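Local coordinates for protein glutamine--tRNA ligase (PDB 3TL4) that catalyses the ATP-dependent attachment of glutamine to tRNA(Gln), this piece being the appended N-terminal tRNA-binding domain of the yeast enzyme, at residues K29-L34 with A59-T65; K36-T41 with S70-N75; A90-V95 with G106-S111. All coordinates share one frame; numbering follows the deposited sequence.

Contact 1 of 3, residues K29-L34 with A59-T65; sequences KVSDSL and ASFVKGT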
ATOM      1  N   LYS A  29       2.572  17.352  15.551  1.00 44.49           N
ATOM      2  CA  LYS A  29       2.429  16.001  16.095  1.00 43.82           C
ATOM      3  C   LYS A  29       3.082  14.976  15.156  1.00 40.59           C
ATOM      4  O   LYS A  29       3.905  14.163  15.570  1.00 42.27           O
ATOM      5  CB  LYS A  29       0.956  15.649  16.331  1.00 41.36           C
ATOM      6  CG  LYS A  29       0.279  16.430  17.444  1.00 48.06           C
ATOM      7  CD  LYS A  29      -1.021  15.747  17.883  1.00 57.20           C
ATOM      8  CE  LYS A  29      -2.233  16.685  17.809  1.00 58.95           C
ATOM      9  NZ  LYS A  29      -2.705  16.900  16.410  1.00 57.84           N
ATOM     10  N   VAL A  30       2.712  15.039  13.883  1.00 32.82           N
ATOM     11  CA  VAL A  30       3.280  14.175  12.866  1.00 31.40           C
ATOM     12  C   VAL A  30       4.801  14.351  12.742  1.00 34.09           C
ATOM     13  O   VAL A  30       5.532  13.372  12.550  1.00 33.60           O
ATOM     14  CB  VAL A  30       2.585  14.417  11.520  1.00 30.42           C
ATOM     15  CG1 VAL A  30       3.263  13.637  10.411  1.00 28.69           C
ATOM     16  CG2 VAL A  30       1.099  14.048  11.631  1.00 24.86           C
ATOM     17  N   SER A  31       5.267  15.596  12.862  1.00 29.86           N
ATOM     18  CA  SER A  31       6.694  15.909  12.845  1.00 30.13           C
ATOM     19  C   SER A  31       7.445  15.270  14.002  1.00 32.62           C
ATOM     20  O   SER A  31       8.552  14.768  13.816  1.00 32.68           O
ATOM     21  CB  SER A  31       6.925  17.422  12.887  1.00 41.64           C
ATOM     22  OG  SER A  31       6.816  17.992  11.597  1.00 51.81           O
ATOM     23  N   ASP A  32       6.853  15.306  15.195  1.00 35.91           N
ATOM     24  CA  ASP A  32       7.446  14.662  16.370  1.00 38.11           C
ATOM     25  C   ASP A  32       7.632  13.169  16.154  1.00 32.85           C
ATOM     26  O   ASP A  32       8.664  12.612  16.518  1.00 31.77           O
ATOM     27  CB  ASP A  32       6.583  14.878  17.617  1.00 44.74           C
ATOM     28  CG  ASP A  32       6.728  16.266  18.189  1.00 64.56           C
ATOM     29  OD1 ASP A  32       7.835  16.837  18.076  1.00 71.30           O
ATOM     30  OD2 ASP A  32       5.736  16.787  18.747  1.00 70.89           O
ATOM     31  N   SER A  33       6.612  12.516  15.595  1.00 29.59           N
ATOM     32  CA  SER A  33       6.687  11.079  15.333  1.00 21.98           C
ATOM     33  C   SER A  33       7.701  10.806  14.232  1.00 23.65           C
ATOM     34  O   SER A  33       8.501   9.876  14.336  1.00 31.59           O
ATOM     35  CB  SER A  33       5.326  10.490  14.948  1.00 19.95           C
ATOM     36  OG  SER A  33       4.313  10.868  15.858  1.00 30.17           O
ATOM     37  N   LEU A  34       7.669  11.617  13.177  1.00 22.73           N
ATOM     38  CA  LEU A  34       8.592  11.416  12.069  1.00 25.90           C
ATOM     39  C   LEU A  34      10.029  11.466  12.573  1.00 22.72           C
ATOM     40  O   LEU A  34      10.818  10.574  12.288  1.00 23.41           O
ATOM     41  CB  LEU A  34       8.359  12.434  10.955  1.00 30.21           C
ATOM     42  CG  LEU A  34       9.190  12.217   9.689  1.00 28.77           C
ATOM     43  CD1 LEU A  34       9.057  10.789   9.213  1.00 13.02           C
ATOM     44  CD2 LEU A  34       8.735  13.172   8.610  1.00 29.21           C
ATOM     45  N   ALA A  59       4.318   7.974  10.199  1.00 25.97           N
ATOM     46  CA  ALA A  59       4.264   9.097  11.119  1.00 23.17           C
ATOM     47  C   ALA A  59       2.861   9.675  11.122  1.00 25.05           C
ATOM     48  O   ALA A  59       2.370  10.125  12.160  1.00 23.13           O
ATOM     49  CB  ALA A  59       5.266  10.158  10.728  1.00 25.85           C
ATOM     50  N   SER A  60       2.211   9.657   9.959  1.00 20.82           N
ATOM     51  CA  SER A  60       0.883  10.251   9.850  1.00 25.57           C
ATOM     52  C   SER A  60      -0.165   9.371  10.557  1.00 32.11           C
ATOM     53  O   SER A  60      -1.218   9.866  10.975  1.00 35.09           O
ATOM     54  CB  SER A  60       0.524  10.538   8.385  1.00 25.77           C
ATOM     55  OG  SER A  60       0.012   9.388   7.740  1.00 33.51           O
ATOM     56  N   PHE A  61       0.145   8.080  10.708  1.00 25.64           N
ATOM     57  CA  PHE A  61      -0.704   7.145  11.449  1.00 21.23           C
ATOM     58  C   PHE A  61      -0.494   7.287  12.961  1.00 23.77           C
ATOM     59  O   PHE A  61      -1.444   7.267  13.734  1.00 26.49           O
ATOM     60  CB  PHE A  61      -0.362   5.713  11.066  1.00 24.40           C
ATOM     61  CG  PHE A  61      -0.627   5.382   9.638  1.00 27.05           C
ATOM     62  CD1 PHE A  61      -1.732   5.895   8.986  1.00 31.52           C
ATOM     63  CD2 PHE A  61       0.231   4.551   8.951  1.00 28.41           C
ATOM     64  CE1 PHE A  61      -1.967   5.580   7.675  1.00 36.39           C
ATOM     65  CE2 PHE A  61      -0.000   4.222   7.640  1.00 34.60           C
ATOM     66  CZ  PHE A  61      -1.099   4.739   6.995  1.00 36.57           C
ATOM     67  N   VAL A  62       0.766   7.411  13.366  1.00 21.05           N
ATOM     68  CA  VAL A  62       1.133   7.537  14.772  1.00 27.25           C
ATOM     69  C   VAL A  62       0.705   8.890  15.343  1.00 30.14           C
ATOM     70  O   VAL A  62       0.250   8.964  16.482  1.00 30.70           O
ATOM     71  CB  VAL A  62       2.653   7.359  14.956  1.00 33.32           C
ATOM     72  CG1 VAL A  62       3.061   7.654  16.385  1.00 31.99           C
ATOM     73  CG2 VAL A  62       3.070   5.957  14.554  1.00 28.57           C
ATOM     74  N   LYS A  63       0.866   9.938  14.531  1.00 27.20           N
ATOM     75  CA  LYS A  63       0.428  11.323  14.802  1.00 33.39           C
ATOM     76  C   LYS A  63       0.589  11.824  16.236  1.00 37.43           C
ATOM     77  O   LYS A  63      -0.382  12.211  16.900  1.00 37.98           O
ATOM     78  CB  LYS A  63      -0.990  11.603  14.244  1.00 35.43           C
ATOM     79  CG  LYS A  63      -2.078  10.661  14.754  1.00 42.22           C
ATOM     80  CD  LYS A  63      -3.354  10.725  13.902  1.00 43.07           C
ATOM     81  CE  LYS A  63      -4.335   9.598  14.275  1.00 44.36           C
ATOM     82  NZ  LYS A  63      -5.466  10.021  15.158  1.00 46.52           N
ATOM     83  N   GLY A  64       1.836  11.821  16.695  1.00 37.34           N
ATOM     84  CA  GLY A  64       2.193  12.380  17.980  1.00 37.27           C
ATOM     85  C   GLY A  64       2.094  11.417  19.142  1.00 38.07           C
ATOM     86  O   GLY A  64       2.617  11.692  20.217  1.00 40.25           O
ATOM     87  N   THR A  65       1.431  10.287  18.932  1.00 39.24           N
ATOM     88  CA  THR A  65       1.240   9.308  20.002  1.00 49.19           C
ATOM     89  C   THR A  65       2.382   8.301  20.096  1.00 48.38           C
ATOM     90  O   THR A  65       3.062   8.036  19.117  1.00 54.15           O
ATOM     91  CB  THR A  65      -0.067   8.530  19.805  1.00 57.33           C
ATOM     92  OG1 THR A  65      -1.165   9.449  19.742  1.00 63.50           O
ATOM     93  CG2 THR A  65      -0.281   7.569  20.959  1.00 58.59           C
TER

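Contact 2 of 3, residues K36-T41 with S70-N75; sequences KLIKET and SELIVN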
ATOM      1  N   LYS A  36      11.195  10.964  15.681  1.00 22.95           N
ATOM      2  CA  LYS A  36      11.533   9.814  16.521  1.00 32.44           C
ATOM      3  C   LYS A  36      11.659   8.530  15.704  1.00 35.69           C
ATOM      4  O   LYS A  36      12.526   7.705  15.978  1.00 42.30           O
ATOM      5  CB  LYS A  36      10.541   9.631  17.676  1.00 40.49           C
ATOM      6  CG  LYS A  36       9.535   8.489  17.483  1.00 52.70           C
ATOM      7  CD  LYS A  36       8.614   8.286  18.701  1.00 61.57           C
ATOM      8  CE  LYS A  36       7.414   7.360  18.389  1.00 64.42           C
ATOM      9  NZ  LYS A  36       7.727   5.902  18.486  1.00 61.32           N
ATOM     10  N   LEU A  37      10.794   8.359  14.707  1.00 31.23           N
ATOM     11  CA  LEU A  37      10.868   7.196  13.826  1.00 28.18           C
ATOM     12  C   LEU A  37      12.179   7.175  13.028  1.00 25.67           C
ATOM     13  O   LEU A  37      12.879   6.160  13.001  1.00 29.66           O
ATOM     14  CB  LEU A  37       9.655   7.131  12.887  1.00 25.11           C
ATOM     15  CG  LEU A  37       8.283   6.947  13.550  1.00 21.84           C
ATOM     16  CD1 LEU A  37       7.138   7.203  12.569  1.00 17.75           C
ATOM     17  CD2 LEU A  37       8.135   5.577  14.224  1.00 18.40           C
ATOM     18  N   ILE A  38      12.515   8.289  12.384  1.00 24.08           N
ATOM     19  CA  ILE A  38      13.803   8.403  11.699  1.00 28.28           C
ATOM     20  C   ILE A  38      15.023   8.132  12.616  1.00 32.31           C
ATOM     21  O   ILE A  38      16.027   7.574  12.178  1.00 30.86           O
ATOM     22  CB  ILE A  38      13.965   9.777  11.029  1.00 33.50           C
ATOM     23  CG1 ILE A  38      13.005   9.908   9.847  1.00 34.70           C
ATOM     24  CG2 ILE A  38      15.398   9.980  10.563  1.00 33.44           C
ATOM     25  CD1 ILE A  38      13.073  11.239   9.148  1.00 31.62           C
ATOM     26  N   LYS A  39      14.938   8.530  13.879  1.00 29.66           N
ATOM     27  CA  LYS A  39      16.073   8.387  14.796  1.00 34.91           C
ATOM     28  C   LYS A  39      16.301   6.953  15.288  1.00 41.25           C
ATOM     29  O   LYS A  39      17.359   6.652  15.828  1.00 49.26           O
ATOM     30  CB  LYS A  39      15.931   9.332  15.996  1.00 35.88           C
ATOM     31  CG  LYS A  39      16.183  10.796  15.685  1.00 37.95           C
ATOM     32  CD  LYS A  39      17.653  11.064  15.400  1.00 43.56           C
ATOM     33  CE  LYS A  39      17.954  12.563  15.502  1.00 52.53           C
ATOM     34  NZ  LYS A  39      19.383  12.912  15.260  1.00 56.88           N
ATOM     35  N   GLU A  40      15.317   6.073  15.111  1.00 41.30           N
ATOM     36  CA  GLU A  40      15.487   4.671  15.486  1.00 47.12           C
ATOM     37  C   GLU A  40      15.824   3.784  14.276  1.00 44.92           C
ATOM     38  O   GLU A  40      15.461   2.608  14.220  1.00 50.02           O
ATOM     39  CB  GLU A  40      14.288   4.141  16.302  1.00 56.22           C
ATOM     40  CG  GLU A  40      12.901   4.287  15.673  1.00 64.17           C
ATOM     41  CD  GLU A  40      11.776   3.883  16.637  1.00 72.66           C
ATOM     42  OE1 GLU A  40      12.089   3.402  17.750  1.00 77.63           O
ATOM     43  OE2 GLU A  40      10.582   4.047  16.291  1.00 70.23           O
ATOM     44  N   THR A  41      16.513   4.381  13.308  1.00 43.61           N
ATOM     45  CA  THR A  41      17.077   3.666  12.174  1.00 37.73           C
ATOM     46  C   THR A  41      18.579   3.886  12.247  1.00 42.44           C
ATOM     47  O   THR A  41      19.034   4.883  12.815  1.00 44.59           O
ATOM     48  CB  THR A  41      16.605   4.242  10.815  1.00 35.54           C
ATOM     49  OG1 THR A  41      16.989   5.615  10.721  1.00 33.20           O
ATOM     50  CG2 THR A  41      15.100   4.130  10.640  1.00 32.71           C
ATOM     51  N   SER A  70       7.031   0.316  17.740  1.00 27.38           N
ATOM     52  CA  SER A  70       6.972   1.037  16.471  1.00 22.86           C
ATOM     53  C   SER A  70       8.171   0.693  15.586  1.00 25.81           C
ATOM     54  O   SER A  70       8.056   0.676  14.369  1.00 26.96           O
ATOM     55  CB  SER A  70       6.900   2.553  16.700  1.00 20.92           C
ATOM     56  OG  SER A  70       8.018   3.016  17.448  1.00 24.82           O
ATOM     57  N   GLU A  71       9.313   0.395  16.203  1.00 23.37           N
ATOM     58  CA  GLU A  71      10.540   0.115  15.455  1.00 21.00           C
ATOM     59  C   GLU A  71      10.427  -1.125  14.569  1.00 27.47           C
ATOM     60  O   GLU A  71      11.211  -1.310  13.645  1.00 29.15           O
ATOM     61  CB  GLU A  71      11.742  -0.026  16.396  1.00 29.10           C
ATOM     62  CG  GLU A  71      11.745  -1.292  17.261  1.00 32.95           C
ATOM     63  CD  GLU A  71      10.929  -1.167  18.558  1.00 34.29           C
ATOM     64  OE1 GLU A  71      10.337  -0.093  18.829  1.00 36.16           O
ATOM     65  OE2 GLU A  71      10.882  -2.162  19.309  1.00 31.13           O
ATOM     66  N   LEU A  72       9.461  -1.988  14.855  1.00 29.23           N
ATOM     67  CA  LEU A  72       9.264  -3.162  14.017  1.00 24.80           C
ATOM     68  C   LEU A  72       8.801  -2.698  12.650  1.00 20.85           C
ATOM     69  O   LEU A  72       9.284  -3.168  11.626  1.00 23.34           O
ATOM     70  CB  LEU A  72       8.216  -4.091  14.616  1.00 19.03           C
ATOM     71  CG  LEU A  72       8.562  -4.850  15.883  1.00 21.62           C
ATOM     72  CD1 LEU A  72       7.318  -5.583  16.361  1.00 18.52           C
ATOM     73  CD2 LEU A  72       9.713  -5.817  15.617  1.00 23.10           C
ATOM     74  N   ILE A  73       7.855  -1.767  12.639  1.00 19.70           N
ATOM     75  CA  ILE A  73       7.371  -1.188  11.383  1.00 20.68           C
ATOM     76  C   ILE A  73       8.484  -0.437  10.645  1.00 24.52           C
ATOM     77  O   ILE A  73       8.679  -0.618   9.450  1.00 28.37           O
ATOM     78  CB  ILE A  73       6.194  -0.231  11.619  1.00 20.45           C
ATOM     79  CG1 ILE A  73       5.257  -0.794  12.698  1.00 22.64           C
ATOM     80  CG2 ILE A  73       5.450   0.044  10.313  1.00 10.38           C
ATOM     81  CD1 ILE A  73       4.023   0.077  12.968  1.00 17.44           C
ATOM     82  N   VAL A  74       9.215   0.412  11.359  1.00 22.72           N
ATOM     83  CA  VAL A  74      10.334   1.116  10.744  1.00 21.94           C
ATOM     84  C   VAL A  74      11.372   0.168  10.116  1.00 23.57           C
ATOM     85  O   VAL A  74      11.794   0.363   8.973  1.00 25.98           O
ATOM     86  CB  VAL A  74      11.016   2.064  11.730  1.00 26.42           C
ATOM     87  CG1 VAL A  74      12.273   2.640  11.109  1.00 24.02           C
ATOM     88  CG2 VAL A  74      10.044   3.179  12.154  1.00 22.22           C
ATOM     89  N   ASN A  75      11.780  -0.857  10.853  1.00 21.03           N
ATOM     90  CA  ASN A  75      12.733  -1.826  10.320  1.00 22.97           C
ATOM     91  C   ASN A  75      12.191  -2.524   9.072  1.00 24.13           C
ATOM     92  O   ASN A  75      12.927  -2.800   8.128  1.00 27.47           O
ATOM     93  CB  ASN A  75      13.104  -2.868  11.378  1.00 28.99           C
ATOM     94  CG  ASN A  75      13.847  -2.265  12.569  1.00 36.19           C
ATOM     95  OD1 ASN A  75      14.578  -1.274  12.441  1.00 42.57           O
ATOM     96  ND2 ASN A  75      13.669  -2.876  13.735  1.00 31.94           N
TER

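Contact 3 of 3, residues A90-V95 with G106-S111; sequences AAFKYV and GMNENS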
ATOM      1  N   ALA A  90      -1.443  -1.772   7.405  1.00 20.76           N
ATOM      2  CA  ALA A  90      -1.636  -3.073   8.048  1.00 24.84           C
ATOM      3  C   ALA A  90      -0.654  -3.335   9.203  1.00 20.12           C
ATOM      4  O   ALA A  90      -1.047  -3.778  10.265  1.00 17.41           O
ATOM      5  CB  ALA A  90      -1.545  -4.196   7.018  1.00 24.88           C
ATOM      6  N   ALA A  91       0.629  -3.092   8.975  1.00 21.36           N
ATOM      7  CA  ALA A  91       1.625  -3.314  10.010  1.00 18.98           C
ATOM      8  C   ALA A  91       1.339  -2.413  11.216  1.00 22.12           C
ATOM      9  O   ALA A  91       1.457  -2.834  12.359  1.00 20.90           O
ATOM     10  CB  ALA A  91       3.018  -3.064   9.461  1.00 15.48           C
ATOM     11  N   PHE A  92       0.966  -1.167  10.951  1.00 17.69           N
ATOM     12  CA  PHE A  92       0.561  -0.244  12.006  1.00 17.72           C
ATOM     13  C   PHE A  92      -0.649  -0.763  12.786  1.00 20.39           C
ATOM     14  O   PHE A  92      -0.654  -0.777  14.007  1.00 18.45           O
ATOM     15  CB  PHE A  92       0.261   1.145  11.440  1.00 17.05           C
ATOM     16  CG  PHE A  92      -0.362   2.069  12.438  1.00 24.27           C
ATOM     17  CD1 PHE A  92       0.407   2.670  13.422  1.00 23.86           C
ATOM     18  CD2 PHE A  92      -1.720   2.322  12.410  1.00 23.28           C
ATOM     19  CE1 PHE A  92      -0.165   3.503  14.365  1.00 22.97           C
ATOM     20  CE2 PHE A  92      -2.296   3.166  13.338  1.00 22.65           C
ATOM     21  CZ  PHE A  92      -1.515   3.755  14.319  1.00 21.64           C
ATOM     22  N   LYS A  93      -1.681  -1.191  12.082  1.00 25.27           N
ATOM     23  CA  LYS A  93      -2.847  -1.709  12.770  1.00 24.00           C
ATOM     24  C   LYS A  93      -2.513  -2.929  13.613  1.00 21.79           C
ATOM     25  O   LYS A  93      -3.077  -3.098  14.686  1.00 22.74           O
ATOM     26  CB  LYS A  93      -3.982  -1.997  11.789  1.00 26.78           C
ATOM     27  CG  LYS A  93      -4.655  -0.720  11.321  1.00 36.34           C
ATOM     28  CD  LYS A  93      -5.457  -0.900  10.042  1.00 45.51           C
ATOM     29  CE  LYS A  93      -6.038   0.443   9.600  1.00 53.00           C
ATOM     30  NZ  LYS A  93      -6.780   0.360   8.309  1.00 56.83           N
ATOM     31  N   TYR A  94      -1.588  -3.761  13.140  1.00 24.06           N
ATOM     32  CA  TYR A  94      -1.232  -4.987  13.848  1.00 24.27           C
ATOM     33  C   TYR A  94      -0.464  -4.671  15.110  1.00 22.64           C
ATOM     34  O   TYR A  94      -0.734  -5.229  16.170  1.00 22.45           O
ATOM     35  CB  TYR A  94      -0.380  -5.927  12.983  1.00 25.58           C
ATOM     36  CG  TYR A  94      -0.056  -7.226  13.702  1.00 24.38           C
ATOM     37  CD1 TYR A  94      -0.956  -8.276  13.691  1.00 27.65           C
ATOM     38  CD2 TYR A  94       1.132  -7.388  14.422  1.00 25.15           C
ATOM     39  CE1 TYR A  94      -0.691  -9.470  14.349  1.00 29.64           C
ATOM     40  CE2 TYR A  94       1.406  -8.591  15.098  1.00 23.27           C
ATOM     41  CZ  TYR A  94       0.479  -9.623  15.049  1.00 27.52           C
ATOM     42  OH  TYR A  94       0.691 -10.826  15.687  1.00 37.05           O
ATOM     43  N   VAL A  95       0.510  -3.783  14.981  1.00 23.02           N
ATOM     44  CA  VAL A  95       1.380  -3.445  16.089  1.00 22.32           C
ATOM     45  C   VAL A  95       0.587  -2.695  17.146  1.00 25.96           C
ATOM     46  O   VAL A  95       0.809  -2.888  18.346  1.00 24.12           O
ATOM     47  CB  VAL A  95       2.636  -2.674  15.616  1.00 18.42           C
ATOM     48  CG1 VAL A  95       3.462  -2.206  16.802  1.00 20.26           C
ATOM     49  CG2 VAL A  95       3.484  -3.573  14.723  1.00 16.94           C
ATOM     50  N   GLY A 106       4.930 -11.863  13.419  1.00 18.50           N
ATOM     51  CA  GLY A 106       3.502 -11.629  13.538  1.00 20.01           C
ATOM     52  C   GLY A 106       3.081 -10.483  12.638  1.00 23.27           C
ATOM     53  O   GLY A 106       2.113 -10.574  11.884  1.00 27.07           O
HETATM   54  N   MSE A 107       3.828  -9.394  12.710  1.00 19.63           N
HETATM   55  CA  MSE A 107       3.555  -8.247  11.864  1.00 23.00           C
HETATM   56  C   MSE A 107       3.675  -8.613  10.378  1.00 22.04           C
HETATM   57  O   MSE A 107       2.761  -8.379   9.605  1.00 21.07           O
HETATM   58  CB  MSE A 107       4.523  -7.128  12.200  1.00 21.83           C
HETATM   59  CG  MSE A 107       4.194  -5.825  11.518  1.00 26.17           C
HETATM   60 SE   MSE A 107       5.748  -4.640  11.512  1.00 43.42          SE
HETATM   61  CE  MSE A 107       6.939  -5.658  10.365  1.00 21.34           C
ATOM     62  N   ASN A 108       4.815  -9.177   9.996  1.00 20.82           N
ATOM     63  CA  ASN A 108       5.041  -9.638   8.632  1.00 24.72           C
ATOM     64  C   ASN A 108       3.883 -10.495   8.116  1.00 29.45           C
ATOM     65  O   ASN A 108       3.322 -10.228   7.053  1.00 24.01           O
ATOM     66  CB  ASN A 108       6.339 -10.446   8.560  1.00 26.04           C
ATOM     67  CG  ASN A 108       7.575  -9.571   8.515  1.00 30.01           C
ATOM     68  OD1 ASN A 108       7.486  -8.337   8.529  1.00 23.72           O
ATOM     69  ND2 ASN A 108       8.748 -10.211   8.448  1.00 27.22           N
ATOM     70  N   GLU A 109       3.538 -11.524   8.882  1.00 29.75           N
ATOM     71  CA  GLU A 109       2.445 -12.436   8.544  1.00 34.99           C
ATOM     72  C   GLU A 109       1.101 -11.728   8.323  1.00 33.36           C
ATOM     73  O   GLU A 109       0.248 -12.225   7.603  1.00 37.84           O
ATOM     74  CB  GLU A 109       2.311 -13.507   9.637  1.00 40.18           C
ATOM     75  CG  GLU A 109       1.137 -14.468   9.482  1.00 56.38           C
ATOM     76  CD  GLU A 109       1.262 -15.700  10.377  1.00 71.68           C
ATOM     77  OE1 GLU A 109       2.180 -15.733  11.230  1.00 73.64           O
ATOM     78  OE2 GLU A 109       0.446 -16.639  10.222  1.00 77.86           O
ATOM     79  N   ASN A 110       0.911 -10.571   8.947  1.00 25.18           N
ATOM     80  CA  ASN A 110      -0.345  -9.845   8.815  1.00 21.11           C
ATOM     81  C   ASN A 110      -0.228  -8.552   8.017  1.00 27.65           C
ATOM     82  O   ASN A 110      -1.155  -7.753   7.997  1.00 35.96           O
ATOM     83  CB  ASN A 110      -0.954  -9.564  10.185  1.00 27.41           C
ATOM     84  CG  ASN A 110      -1.455 -10.823  10.856  1.00 32.37           C
ATOM     85  OD1 ASN A 110      -2.574 -11.264  10.602  1.00 28.46           O
ATOM     86  ND2 ASN A 110      -0.624 -11.420  11.708  1.00 36.40           N
ATOM     87  N   SER A 111       0.900  -8.366   7.337  1.00 23.68           N
ATOM     88  CA  SER A 111       1.101  -7.184   6.504  1.00 25.58           C
ATOM     89  C   SER A 111       1.528  -7.569   5.102  1.00 22.58           C
ATOM     90  O   SER A 111       2.252  -6.831   4.455  1.00 27.68           O
ATOM     91  CB  SER A 111       2.160  -6.271   7.117  1.00 22.36           C
ATOM     92  OG  SER A 111       1.822  -6.004   8.460  1.00 31.95           O
TER
HETATM   93  O   HOH W   1      -2.783  -6.044   9.633  1.00 26.88           O

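Contact 1 of 3, residues K29-L34 with A59-T65
Ser33 meets Gly64 through its hydroxyl. The Ser33 side chain points from helix 28-39 toward the turn that follows helix 49-62. With chi1 at -50°, OG lies beside its own backbone N and opposite the carbonyl carbon. There it accepts a hydrogen bond from Gly64 N, 2.8 Å from Ser33 OG, with an N-H...O angle of 152°. This bond ties the buried hydroxyl to the turn.

From helix 49-62, Ala59 turns its CB onto the backbone of helix 28-39, 3.7 Å from Val30 O and 3.8 Å from Leu34 CB. Val30 divides its two methyls. CG1 lies against Ala59 CB at 4.0 Å, while CG2 meets Lys63 CB at 4.1 Å where the two side chains cross obliquely. Lys29 lays its CB and CD alongside the carbonyl of Lys63, with Lys29 CD 3.7 Å from Lys63 O, and its amine then leads away.

Gly64 has positive phi, and a side chain there would run into Lys29 CB and the carbonyl O of Lys63. Val30 and Leu34 also reach His56, and Leu34 touches Phe11 of helix 4-13. Here two helices pack closely, the second followed at once by a type I' turn from Val62 to Thr65. It is a helix-helix packing contact within the all-helical part of the tRNA-binding domain.

Contact 2 of 3, residues K36-T41 with S70-N75
Glu40 and Ser70 are brought together by matching first torsions. In each, chi1 sets the side chain between the backbone N and the carbonyl carbon, at 55° in Glu40 and 58° in Ser70. Glu40 then runs out extended, and its carboxylate reaches the hydroxyl. This joins the residue just after helix 28-39 to helix 70-78, as part of the helical packing of the tRNA-binding domain.

Ser70 OG donates to Glu40 OE2 at 3.0 Å, and Glu40 OE2 takes the bond on its syn lone pair, the side of the other carboxylate oxygen. Lys36 bends only near its tip, which leaves its NZ 3.1 Å from Ser70 OG. The Lys36 side chain also touches Asp66.

Glu71 comes up beside the same carboxylate. The two glutamate chains cross at about a right angle, and their carboxylate planes are 60° apart. Glu40 OE1 is 3.7 Å from Glu71 CB and 4.1 Å from Glu71 OE1. The two like charges would probably repel somewhat, and the nearby Lys36 may temper this.

The apolar half centres on Val74, which points at helix 28-39. Its CG2 packs on Leu37 CD2 at 3.7 Å, the two side chains meeting at a slant. Leu58 of helix 49-62 touches both residues. Thr41 closes the far end, where Trp47 also touches it. Thr41 OG1 donates a hydrogen bond to Ile38 O at 2.6 Å, which fixes the rotation of the side chain. The methyl is thereby turned on Val74, with Thr41 CG2 only 3.2 Å from Val74 CG1, tighter than usual van der Waals contact.

Contact 3 of 3, residues A90-V95 with G106-S111
Tyr94 lays its ring against the backbone of Gly106 and Met107. Gly106 C sits over one face, 3.5 Å from Tyr94 CE2. A side chain on Gly106 would strike Tyr94 OH. Chi1 of -178° swings the ring away from its own backbone N and across to helix 104-109. Deeper in, Met107, present as selenomethionine, packs its CG 3.6 Å from Ala91 CB and 4.0 Å from Val95 CG2. The buried Ser111 OG also lies against Ala91. It gives its hydrogen bond to Met107 O, which Asn110 N reaches from the opposite face. Ile73 of helix 70-78 backs this apolar part.

The outer side is looser and more polar. The exposed Asn110 holds its amide nearly parallel to the Tyr94 ring, the planes 12° apart, with ND2 approaching Tyr94 CE1 obliquely. Asn110 ND2 donates to Gly106 O at 2.9 Å. A water bridges Ala90 O and Asn110 O.

Replacing Tyr94 by an alanine is likely to uncover the Gly106 backbone and leave the Asn110 amide without the ring beside it. The contact is a helical hairpin, two successive helices packed together across a short connection, in which side chains just past helix 104-109 bond back to carbonyls of its last turn.

How the contacts relate
From the N terminus, helix 28-39 supplies the first segments of contacts 1 and 2. Contact 1 closes back on it with the end of helix 49-62. Contact 2 opens at residue 36, before that closure, and closes later on helix 70-78, so the two cross along the chain. They also touch, Leu37 packing on Ala59. Helix 49-62 thus lies between the segments of contact 2. Contact 3 follows in series and closes a short loop between helices 85-98 and 104-109. Ile73 of 70-75 packs on Phe92, Val95 and Met107, and Phe92 also meets Phe61 and Val62. Together the three contacts join five successive helices into one packed body.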